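Local atomic coordinates of methyl-accepting chemotaxis protein (Vibrio parahaemolyticus, PDB entry 4EXO), a protein that probably senses small carboxylates such as pyruvate through its periplasmic Cache domain and relays their presence to the chemotaxis machinery. Residues W113-P116 with Q121-K124; A51-S56 with H72-S77. All coordinates share one frame; numbering follows the deposited sequence.

How the contacts relate
Contacts 1 and 2 lie with their centres about 13 Å apart and both reach the same bound pyruvate. Contact 1, 113-116 with 121-124, supplies Trp113 and Lys124 from a beta hairpin; contact 2, 51-56 with 72-77, supplies His72 from the end of another strand. Beside the ligand Trp113 NE1 is 3.9 Å from His72 NE2, a packing contact. Farther out, Ile74 of contact 2 joins the two: its CG2 meets His114 CE1 at 3.7 Å, and its CD1 packs on CG of Pro116. The loops of contact 2 therefore lean against the start of the hairpin turn, next to the pocket that Tyr59 and Tyr63 help complete.

Contact 1. Residues W113-P116 with Q121-K124; sequences WHKP and QAPK. With PYR (pyruvic acid), chain B.
Lys124 and Trp113 meet through their aliphatic parts, CD of Lys124 lying 4.1 Å from CB of Trp113, and both side chains end at the bound pyruvate. The lysine chain is fully extended from CG onward, which carries NZ far from its strand to within 2.6 Å of pyruvate O. This is a hydrogen bond between groups of probably opposite charge. Trp113 supplies a flat wall: with CG anti to the backbone N (chi1 -162°) the indole swings out beside the ligand, which lies over one ring face, roughly parallel to it, with pyruvate C 3.3 Å above the plane. A broad indole suits a small planar acid, since one face can touch nearly all of it.

Water 1 sits over the opposite face of the indole. It accepts from His114 N and Gln121 NE2, so it mediates between two donors that cannot bond to each other directly. Gln121 reaches it by folding back at chi2 (-73°), bringing OE1 to 3.3 Å from Trp113 CA and laying the amide alongside the Trp113-His114 backbone.

Behind these groups, Trp113 and Ala122 form an antiparallel hydrogen-bonded pair. Trp113 N gives to Ala122 O at 3.1 Å, and Ala122 N returns a bond to Trp113 O at 3.0 Å. The small CB of Ala122 leaves room for Lys115, whose CD rests 3.8 Å from it, while Lys115 NZ forms a salt bridge with Asp145. Tyr143 OH is a second partner of Lys124 NZ and also bonds His114 O, so it ties the lysine's amino group to the backbone of strand 108-115. The two short segments lie at 106° to each other, far from straight antiparallel, so the hairpin is strongly twisted or bent here while its pairing holds. Together they form the end of a beta hairpin in the antiparallel Cache-domain sheet, presenting two residues to its ligand pocket.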
ATOM      1  N   TRP A 113      21.486  -3.076  -0.718  1.00 18.54           N
ATOM      2  CA  TRP A 113      21.165  -2.094  -1.728  1.00 18.27           C
ATOM      3  C   TRP A 113      21.218  -0.706  -1.072  1.00 18.37           C
ATOM      4  O   TRP A 113      21.094  -0.559   0.168  1.00 19.29           O
ATOM      5  CB  TRP A 113      19.760  -2.353  -2.313  1.00 17.33           C
ATOM      6  CG  TRP A 113      19.550  -1.659  -3.631  1.00 17.86           C
ATOM      7  CD1 TRP A 113      19.040  -0.387  -3.826  1.00 18.51           C
ATOM      8  CD2 TRP A 113      19.853  -2.176  -4.936  1.00 19.47           C
ATOM      9  NE1 TRP A 113      19.024  -0.095  -5.172  1.00 19.55           N
ATOM     10  CE2 TRP A 113      19.492  -1.181  -5.876  1.00 19.72           C
ATOM     11  CE3 TRP A 113      20.385  -3.404  -5.401  1.00 20.01           C
ATOM     12  CZ2 TRP A 113      19.666  -1.343  -7.258  1.00 21.75           C
ATOM     13  CZ3 TRP A 113      20.546  -3.569  -6.789  1.00 22.06           C
ATOM     14  CH2 TRP A 113      20.173  -2.553  -7.699  1.00 21.46           C
ATOM     15  N   HIS A 114      21.370   0.313  -1.908  1.00 18.55           N
ATOM     16  CA  HIS A 114      21.216   1.701  -1.457  1.00 17.23           C
ATOM     17  C   HIS A 114      19.950   1.823  -0.586  1.00 17.34           C
ATOM     18  O   HIS A 114      18.870   1.366  -0.959  1.00 17.09           O
ATOM     19  CB  HIS A 114      21.091   2.599  -2.681  1.00 16.75           C
ATOM     20  CG  HIS A 114      20.713   4.022  -2.370  1.00 19.09           C
ATOM     21  ND1 HIS A 114      19.411   4.473  -2.423  1.00 17.40           N
ATOM     22  CD2 HIS A 114      21.477   5.103  -2.088  1.00 20.42           C
ATOM     23  CE1 HIS A 114      19.385   5.770  -2.162  1.00 21.69           C
ATOM     24  NE2 HIS A 114      20.632   6.181  -1.975  1.00 19.84           N
ATOM     25  N   LYS A 115      20.096   2.452   0.574  1.00 16.64           N
ATOM     26  CA  LYS A 115      18.970   2.731   1.453  1.00 17.36           C
ATOM     27  C   LYS A 115      18.732   4.269   1.456  1.00 18.05           C
ATOM     28  O   LYS A 115      19.610   5.022   1.891  1.00 19.06           O
ATOM     29  CB  LYS A 115      19.323   2.263   2.870  1.00 16.94           C
ATOM     30  CG  LYS A 115      18.241   2.540   3.915  1.00 19.62           C
ATOM     31  CD  LYS A 115      18.633   1.929   5.277  1.00 20.85           C
ATOM     32  CE  LYS A 115      17.569   2.214   6.325  1.00 23.06           C
ATOM     33  NZ  LYS A 115      17.895   1.616   7.674  1.00 25.03           N
ATOM     34  N   PRO A 116      17.573   4.732   0.944  1.00 18.51           N
ATOM     35  CA  PRO A 116      17.359   6.181   0.774  1.00 18.13           C
ATOM     36  C   PRO A 116      17.683   7.017   2.000  1.00 18.22           C
ATOM     37  O   PRO A 116      18.363   8.056   1.862  1.00 20.27           O
ATOM     38  CB  PRO A 116      15.878   6.279   0.391  1.00 18.71           C
ATOM     39  CG  PRO A 116      15.679   4.992  -0.484  1.00 16.89           C
ATOM     40  CD  PRO A 116      16.509   3.926   0.292  1.00 18.37           C
ATOM     41  N   GLN A 121      24.771   1.781   1.141  1.00 20.23           N
ATOM     42  CA  GLN A 121      24.315   0.370   1.135  1.00 20.76           C
ATOM     43  C   GLN A 121      23.874  -0.104   2.498  1.00 21.12           C
ATOM     44  O   GLN A 121      24.489   0.238   3.510  1.00 21.59           O
ATOM     45  CB  GLN A 121      25.465  -0.537   0.617  1.00 21.65           C
ATOM     46  CG  GLN A 121      25.957  -0.133  -0.750  1.00 22.44           C
ATOM     47  CD  GLN A 121      24.935  -0.502  -1.815  1.00 25.16           C
ATOM     48  OE1 GLN A 121      24.467  -1.653  -1.869  1.00 23.60           O
ATOM     49  NE2 GLN A 121      24.568   0.471  -2.652  1.00 23.16           N
ATOM     50  N   ALA A 122      22.807  -0.895   2.548  1.00 19.98           N
ATOM     51  CA  ALA A 122      22.346  -1.526   3.777  1.00 20.32           C
ATOM     52  C   ALA A 122      21.675  -2.861   3.472  1.00 20.36           C
ATOM     53  O   ALA A 122      21.086  -3.016   2.396  1.00 19.63           O
ATOM     54  CB  ALA A 122      21.342  -0.648   4.530  1.00 20.44           C
ATOM     55  N   PRO A 123      21.714  -3.799   4.435  1.00 21.71           N
ATOM     56  CA  PRO A 123      21.028  -5.078   4.199  1.00 21.80           C
ATOM     57  C   PRO A 123      19.519  -4.921   4.071  1.00 20.97           C
ATOM     58  O   PRO A 123      18.885  -4.177   4.852  1.00 19.92           O
ATOM     59  CB  PRO A 123      21.409  -5.943   5.409  1.00 21.93           C
ATOM     60  CG  PRO A 123      21.926  -5.004   6.440  1.00 25.59           C
ATOM     61  CD  PRO A 123      22.478  -3.792   5.703  1.00 22.66           C
ATOM     62  N   LYS A 124      18.952  -5.656   3.113  1.00 20.95           N
ATOM     63  CA  LYS A 124      17.540  -5.530   2.754  1.00 20.28           C
ATOM     64  C   LYS A 124      16.930  -6.920   2.592  1.00 20.08           C
ATOM     65  O   LYS A 124      17.639  -7.902   2.298  1.00 20.15           O
ATOM     66  CB  LYS A 124      17.492  -4.794   1.390  1.00 20.37           C
ATOM     67  CG  LYS A 124      16.137  -4.403   0.845  1.00 20.15           C
ATOM     68  CD  LYS A 124      16.337  -3.502  -0.397  1.00 18.32           C
ATOM     69  CE  LYS A 124      14.994  -2.935  -0.925  1.00 17.41           C
ATOM     70  NZ  LYS A 124      15.217  -1.904  -2.023  1.00 19.09           N
TER
HETATM   71  C   PYR B 201      16.279  -2.190  -5.344  1.00 20.67           C
HETATM   72  O   PYR B 201      16.304  -2.828  -4.193  1.00 20.01           O
HETATM   73  OXT PYR B 201      16.018  -0.897  -5.349  1.00 19.95           O
HETATM   74  CA  PYR B 201      16.539  -2.865  -6.559  1.00 21.76           C
HETATM   75  O3  PYR B 201      16.494  -2.164  -7.631  1.00 19.66           O
HETATM   76  CB  PYR B 201      16.897  -4.343  -6.664  1.00 20.45           C
HETATM   77  O   HOH W   1      22.445   0.091  -4.661  1.00 20.46           O

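Contact 2. Residues A51-S56 with H72-S77; sequences AMRFES and HAIKPS. With PYR (pyruvic acid), chain B.
NH1 of Arg53, which lies 3.8 Å from CB of Ala73, is gripped by two carbonyl oxygens of its own part of the chain, Met52 O at 2.9 Å and Lys50 O. Met52 O lies in the guanidinium plane, although NH1 approaches that carbonyl from above its plane. The arginine chain bends at chi2 (-77°), turning the guanidinium back to the preceding residues at the end of helix 42-51. Its other terminal nitrogen, NH2, gives to water 2, which sits at the guanidinium edge and donates to Ala73 O at 2.8 Å. A long, many-donor side chain thus serves both its own loop and the facing one. CD1 of Ile74 lies 3.9 Å from NH2, a van der Waals contact that puts a methyl group beside the guanidinium.

The 72-77 turn is itself shaped by His72. Its ND1 accepts from Lys75 N at 3.1 Å and, more weakly, from Ile74 N. With ND1 acting as acceptor, NE2 carries the proton, and it donates to pyruvate OXT at 2.8 Å and weakly to pyruvate O3. Thus the backbone turn orients the ring for the ligand. Across the dimer, Arg53 N bonds Thr27 OG1 of the second subunit. The contact joins two surface loops of the Cache domain, one bordering the subunit interface and the other leaving the strand that delivers a histidine to the pyruvate pocket.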
ATOM      1  N   ALA A  51       5.662   6.777  -7.736  1.00 20.70           N
ATOM      2  CA  ALA A  51       5.262   7.734  -6.681  1.00 21.02           C
ATOM      3  C   ALA A  51       4.962   7.088  -5.318  1.00 21.00           C
ATOM      4  O   ALA A  51       5.068   7.744  -4.258  1.00 19.95           O
ATOM      5  CB  ALA A  51       4.052   8.521  -7.163  1.00 20.64           C
HETATM    6  N   MSE A  52       4.557   5.810  -5.323  1.00 20.48           N
HETATM    7  CA  MSE A  52       4.148   5.141  -4.086  1.00 21.05           C
HETATM    8  C   MSE A  52       5.236   4.936  -3.024  1.00 21.66           C
HETATM    9  O   MSE A  52       6.390   4.545  -3.327  1.00 21.69           O
HETATM   10  CB  MSE A  52       3.482   3.778  -4.399  1.00 20.73           C
HETATM   11  CG  MSE A  52       2.137   3.975  -5.069  1.00 21.97           C
HETATM   12 SE   MSE A  52       1.377   2.332  -5.780  0.70 26.08          SE
HETATM   13  CE  MSE A  52       0.840   1.638  -4.112  1.00 24.73           C
ATOM     14  N   ARG A  53       4.862   5.194  -1.770  1.00 20.92           N
ATOM     15  CA  ARG A  53       5.751   4.892  -0.630  1.00 20.36           C
ATOM     16  C   ARG A  53       4.958   4.305   0.515  1.00 21.14           C
ATOM     17  O   ARG A  53       3.833   4.760   0.770  1.00 21.28           O
ATOM     18  CB  ARG A  53       6.433   6.183  -0.113  1.00 20.34           C
ATOM     19  CG  ARG A  53       7.275   6.906  -1.155  1.00 20.22           C
ATOM     20  CD  ARG A  53       8.640   6.193  -1.359  1.00 21.29           C
ATOM     21  NE  ARG A  53       9.508   7.007  -2.225  1.00 21.42           N
ATOM     22  CZ  ARG A  53       9.337   7.151  -3.538  1.00 22.94           C
ATOM     23  NH1 ARG A  53       8.343   6.506  -4.175  1.00 19.74           N
ATOM     24  NH2 ARG A  53      10.197   7.904  -4.232  1.00 22.11           N
ATOM     25  N   PHE A  54       5.530   3.327   1.226  1.00 20.47           N
ATOM     26  CA  PHE A  54       4.976   2.958   2.533  1.00 21.75           C
ATOM     27  C   PHE A  54       5.807   3.481   3.721  1.00 23.17           C
ATOM     28  O   PHE A  54       5.407   3.329   4.883  1.00 23.89           O
ATOM     29  CB  PHE A  54       4.705   1.440   2.644  1.00 21.71           C
ATOM     30  CG  PHE A  54       5.926   0.549   2.370  1.00 21.68           C
ATOM     31  CD1 PHE A  54       6.803   0.209   3.398  1.00 22.96           C
ATOM     32  CD2 PHE A  54       6.168   0.052   1.104  1.00 22.31           C
ATOM     33  CE1 PHE A  54       7.938  -0.638   3.152  1.00 23.33           C
ATOM     34  CE2 PHE A  54       7.309  -0.810   0.850  1.00 23.76           C
ATOM     35  CZ  PHE A  54       8.174  -1.136   1.883  1.00 20.56           C
ATOM     36  N   GLU A  55       6.962   4.064   3.401  1.00 24.52           N
ATOM     37  CA  GLU A  55       7.820   4.840   4.303  1.00 25.71           C
ATOM     38  C   GLU A  55       8.922   5.406   3.402  1.00 25.23           C
ATOM     39  O   GLU A  55       8.991   5.102   2.203  1.00 24.10           O
ATOM     40  CB  GLU A  55       8.402   3.988   5.440  1.00 26.54           C
ATOM     41  CG  GLU A  55       9.213   2.763   4.951  1.00 29.36           C
ATOM     42  CD  GLU A  55       9.786   1.932   6.107  1.00 37.78           C
ATOM     43  OE1 GLU A  55      10.686   2.438   6.812  1.00 39.93           O
ATOM     44  OE2 GLU A  55       9.341   0.781   6.300  1.00 42.18           O
ATOM     45  N   SER A  56       9.773   6.259   3.953  1.00 24.86           N
ATOM     46  CA  SER A  56      10.828   6.873   3.146  1.00 24.89           C
ATOM     47  C   SER A  56      11.688   5.846   2.402  1.00 23.40           C
ATOM     48  O   SER A  56      12.076   6.069   1.222  1.00 23.83           O
ATOM     49  CB  SER A  56      11.706   7.787   4.007  1.00 26.10           C
ATOM     50  OG  SER A  56      10.980   8.980   4.292  1.00 32.75           O
ATOM     51  N   HIS A  72      12.392   2.573 -11.686  1.00 16.28           N
ATOM     52  CA  HIS A  72      13.042   2.615 -10.365  1.00 16.46           C
ATOM     53  C   HIS A  72      12.609   3.912  -9.670  1.00 17.39           C
ATOM     54  O   HIS A  72      12.846   5.013 -10.199  1.00 16.94           O
ATOM     55  CB  HIS A  72      14.586   2.517 -10.461  1.00 17.61           C
ATOM     56  CG  HIS A  72      15.200   2.035  -9.179  1.00 17.51           C
ATOM     57  ND1 HIS A  72      15.306   2.836  -8.051  1.00 17.62           N
ATOM     58  CD2 HIS A  72      15.609   0.798  -8.805  1.00 15.01           C
ATOM     59  CE1 HIS A  72      15.823   2.121  -7.060  1.00 16.98           C
ATOM     60  NE2 HIS A  72      16.012   0.881  -7.494  1.00 17.30           N
ATOM     61  N   ALA A  73      11.930   3.784  -8.529  1.00 16.94           N
ATOM     62  CA  ALA A  73      11.334   4.953  -7.857  1.00 17.13           C
ATOM     63  C   ALA A  73      12.400   5.929  -7.341  1.00 18.30           C
ATOM     64  O   ALA A  73      12.158   7.133  -7.296  1.00 18.51           O
ATOM     65  CB  ALA A  73      10.450   4.510  -6.663  1.00 17.06           C
ATOM     66  N   ILE A  74      13.537   5.392  -6.908  1.00 16.71           N
ATOM     67  CA  ILE A  74      14.590   6.187  -6.259  1.00 16.86           C
ATOM     68  C   ILE A  74      15.627   6.733  -7.256  1.00 17.20           C
ATOM     69  O   ILE A  74      16.070   7.893  -7.142  1.00 17.40           O
ATOM     70  CB  ILE A  74      15.287   5.345  -5.155  1.00 17.03           C
ATOM     71  CG1 ILE A  74      14.246   4.873  -4.086  1.00 17.49           C
ATOM     72  CG2 ILE A  74      16.490   6.078  -4.490  1.00 17.17           C
ATOM     73  CD1 ILE A  74      13.492   6.055  -3.328  1.00 18.63           C
ATOM     74  N   LYS A  75      16.055   5.878  -8.182  1.00 16.54           N
ATOM     75  CA  LYS A  75      17.119   6.251  -9.119  1.00 17.15           C
ATOM     76  C   LYS A  75      16.623   5.966 -10.532  1.00 17.75           C
ATOM     77  O   LYS A  75      16.971   4.912 -11.132  1.00 17.72           O
ATOM     78  CB  LYS A  75      18.392   5.466  -8.803  1.00 16.78           C
ATOM     79  CG  LYS A  75      19.660   5.981  -9.613  1.00 17.10           C
ATOM     80  CD  LYS A  75      20.887   5.147  -9.241  1.00 21.75           C
ATOM     81  CE  LYS A  75      22.127   5.577 -10.057  1.00 22.84           C
ATOM     82  NZ  LYS A  75      23.288   4.793  -9.523  1.00 25.04           N
ATOM     83  N   PRO A  76      15.804   6.884 -11.086  1.00 18.87           N
ATOM     84  CA  PRO A  76      15.220   6.601 -12.412  1.00 19.76           C
ATOM     85  C   PRO A  76      16.230   6.543 -13.569  1.00 20.45           C
ATOM     86  O   PRO A  76      15.891   6.003 -14.623  1.00 20.07           O
ATOM     87  CB  PRO A  76      14.194   7.725 -12.589  1.00 20.81           C
ATOM     88  CG  PRO A  76      14.738   8.857 -11.722  1.00 19.91           C
ATOM     89  CD  PRO A  76      15.277   8.159 -10.523  1.00 18.78           C
ATOM     90  N   SER A  77      17.459   7.033 -13.348  1.00 20.54           N
ATOM     91  CA  SER A  77      18.566   6.841 -14.286  1.00 21.27           C
ATOM     92  C   SER A  77      18.977   5.371 -14.506  1.00 20.88           C
ATOM     93  O   SER A  77      19.675   5.063 -15.480  1.00 21.51           O
ATOM     94  CB  SER A  77      19.783   7.715 -13.927  1.00 21.08           C
ATOM     95  OG  SER A  77      20.373   7.337 -12.696  1.00 23.10           O
TER
HETATM   96  C   PYR B 201      16.279  -2.190  -5.344  1.00 20.67           C
HETATM   97  O   PYR B 201      16.304  -2.828  -4.193  1.00 20.01           O
HETATM   98  OXT PYR B 201      16.018  -0.897  -5.349  1.00 19.95           O
HETATM   99  CA  PYR B 201      16.539  -2.865  -6.559  1.00 21.76           C
HETATM  100  O3  PYR B 201      16.494  -2.164  -7.631  1.00 19.66           O
HETATM  101  CB  PYR B 201      16.897  -4.343  -6.664  1.00 20.45           C
HETATM  102  O   HOH W   2       9.962   8.795  -6.919  1.00 27.03           O